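Local coordinates for WbbZ protein (Klebsiella pneumoniae subsp. pneumoniae NTUH-K2044, PDB 6X1L) that is functionally uncharacterised but belongs to the polysaccharide pyruvyl transferase family and so probably transfers a pyruvyl group to a polysaccharide, at residues Leu156-Leu160 and Arg207-Arg211. Sequence-based numbering, arbitrary orientation.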
loop_
_atom_site.group_PDB
_atom_site.type_symbol
_atom_site.label_atom_id
_atom_site.label_comp_id
_atom_site.label_asym_id
_atom_site.label_seq_id
_atom_site.Cartn_x
_atom_site.Cartn_y
_atom_site.Cartn_z
ATOM N N LEU A 156 12.424 -3.149 -12.549
ATOM C CA LEU A 156 12.423 -2.045 -11.594
ATOM C C LEU A 156 11.912 -0.738 -12.190
ATOM O O LEU A 156 11.269 0.049 -11.487
ATOM C CB LEU A 156 13.835 -1.856 -11.038
ATOM C CG LEU A 156 14.047 -0.837 -9.920
ATOM C CD1 LEU A 156 13.236 -1.217 -8.691
ATOM C CD2 LEU A 156 15.525 -0.733 -9.580
ATOM N N ASN A 157 12.172 -0.485 -13.473
ATOM C CA ASN A 157 11.930 0.848 -14.010
ATOM C C ASN A 157 10.450 1.193 -14.120
ATOM O O ASN A 157 10.112 2.380 -14.214
ATOM C CB ASN A 157 12.606 0.996 -15.371
ATOM C CG ASN A 157 14.107 1.165 -15.252
ATOM O OD1 ASN A 157 14.840 0.192 -15.090
ATOM N ND2 ASN A 157 14.571 2.408 -15.325
ATOM N N LYS A 158 9.558 0.206 -14.102
ATOM C CA LYS A 158 8.135 0.508 -14.149
ATOM C C LYS A 158 7.535 0.738 -12.768
ATOM O O LYS A 158 6.345 1.056 -12.670
ATOM C CB LYS A 158 7.370 -0.602 -14.876
ATOM C CG LYS A 158 7.293 -1.915 -14.139
ATOM C CD LYS A 158 6.522 -2.929 -14.968
ATOM C CE LYS A 158 6.444 -4.272 -14.270
ATOM N NZ LYS A 158 5.697 -5.262 -15.088
ATOM N N TYR A 159 8.329 0.599 -11.707
ATOM C CA TYR A 159 7.894 0.874 -10.345
ATOM C C TYR A 159 8.407 2.204 -9.807
ATOM O O TYR A 159 7.899 2.676 -8.786
ATOM C CB TYR A 159 8.357 -0.247 -9.404
ATOM C CG TYR A 159 7.857 -1.621 -9.774
ATOM C CD1 TYR A 159 8.543 -2.409 -10.699
ATOM C CD2 TYR A 159 6.712 -2.145 -9.189
ATOM C CE1 TYR A 159 8.090 -3.665 -11.040
ATOM C CE2 TYR A 159 6.252 -3.412 -9.523
ATOM C CZ TYR A 159 6.949 -4.166 -10.449
ATOM O OH TYR A 159 6.498 -5.423 -10.793
ATOM N N LEU A 160 9.399 2.807 -10.458
ATOM C CA LEU A 160 10.081 3.965 -9.900
ATOM C C LEU A 160 9.228 5.221 -10.023
ATOM O O LEU A 160 8.509 5.413 -11.008
ATOM C CB LEU A 160 11.423 4.179 -10.603
ATOM C CG LEU A 160 12.409 3.008 -10.553
ATOM C CD1 LEU A 160 13.688 3.331 -11.319
ATOM C CD2 LEU A 160 12.727 2.620 -9.117
ATOM N N ARG A 207 1.753 -5.275 -7.490
ATOM C CA ARG A 207 2.659 -4.298 -8.088
ATOM C C ARG A 207 2.497 -2.918 -7.452
ATOM O O ARG A 207 3.486 -2.202 -7.249
ATOM C CB ARG A 207 2.438 -4.229 -9.599
ATOM C CG ARG A 207 3.036 -5.436 -10.342
ATOM C CD ARG A 207 3.323 -5.090 -11.793
ATOM N NE ARG A 207 3.891 -6.210 -12.545
ATOM C CZ ARG A 207 3.172 -7.038 -13.294
ATOM N NH1 ARG A 207 1.860 -6.876 -13.385
ATOM N NH2 ARG A 207 3.762 -8.024 -13.960
ATOM N N ASN A 208 1.267 -2.531 -7.113
ATOM C CA ASN A 208 1.073 -1.203 -6.533
ATOM C C ASN A 208 1.538 -1.150 -5.082
ATOM O O ASN A 208 2.095 -0.133 -4.650
ATOM C CB ASN A 208 -0.387 -0.785 -6.676
ATOM C CG ASN A 208 -0.728 -0.390 -8.095
ATOM O OD1 ASN A 208 0.075 0.240 -8.782
ATOM N ND2 ASN A 208 -1.911 -0.768 -8.547
ATOM N N SER A 209 1.352 -2.233 -4.322
ATOM C CA SER A 209 1.970 -2.302 -3.001
ATOM C C SER A 209 3.486 -2.198 -3.100
ATOM O O SER A 209 4.131 -1.556 -2.262
ATOM C CB SER A 209 1.575 -3.594 -2.291
ATOM O OG SER A 209 2.334 -3.760 -1.103
ATOM N N THR A 210 4.074 -2.824 -4.123
ATOM C CA THR A 210 5.520 -2.747 -4.294
ATOM C C THR A 210 5.950 -1.341 -4.699
ATOM O O THR A 210 7.013 -0.863 -4.282
ATOM C CB THR A 210 5.974 -3.790 -5.322
ATOM O OG1 THR A 210 5.564 -5.094 -4.886
ATOM C CG2 THR A 210 7.475 -3.776 -5.476
ATOM N N ARG A 211 5.134 -0.659 -5.506
ATOM C CA ARG A 211 5.404 0.743 -5.809
ATOM C C ARG A 211 5.439 1.580 -4.537
ATOM O O ARG A 211 6.330 2.422 -4.366
ATOM C CB ARG A 211 4.359 1.283 -6.784
ATOM C CG ARG A 211 4.546 0.773 -8.203
ATOM C CD ARG A 211 3.609 1.442 -9.205
ATOM N NE ARG A 211 3.862 0.937 -10.554
ATOM C CZ ARG A 211 3.159 -0.026 -11.142
ATOM N NH1 ARG A 211 2.132 -0.585 -10.513
ATOM N NH2 ARG A 211 3.477 -0.429 -12.364
HETATM O O HOH W 1 5.038 3.279 -11.904
#
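The backbone O of Lys158 is gripped side-on by the guanidinium of Arg211. Arg211 NE donates to Lys158 O at 3.3 Å, and Arg211 NH2 donates to the same Lys158 O at 3.2 Å. The oxygen lies close to the guanidinium plane, but NH2 stands above the carbonyl plane. A water joins the grip: it donates to Lys158 O and accepts from Arg211 NE. At the other end of the group, Arg211 NH1 donates a bent hydrogen bond to Asn208 OD1 at 2.8 Å, one turn back on helix 203-218, which helps fix the guanidinium's rotation.

Tyr159 packs beside this arginine. Its CG is anti to the carbonyl carbon (chi1 -59°), and the ring reaches along the helix to Arg207. On the way, CD2 of Tyr159 meets Arg211 CG at 3.8 Å and, more loosely, the methyl of Thr210. Tyr159 OH meets the edge of the Arg207 guanidinium, where NE gives it a weak, bent bond of 3.2 Å. Lys158 NZ sits over one face of the same guanidinium, 3.3 Å from Arg207 NE; both are donors, so no hydrogen bond joins them.

Asp44 on helix 33-48 is shared: it forms salt bridges to Lys158 and Arg207 and a hydrogen bond to Tyr159 OH. Glu47 also pairs with Arg207. The contact thus ties the loop between strands 144-146 and 167-172 to two helices, and the acidic pair probably offsets the clustered positive charge.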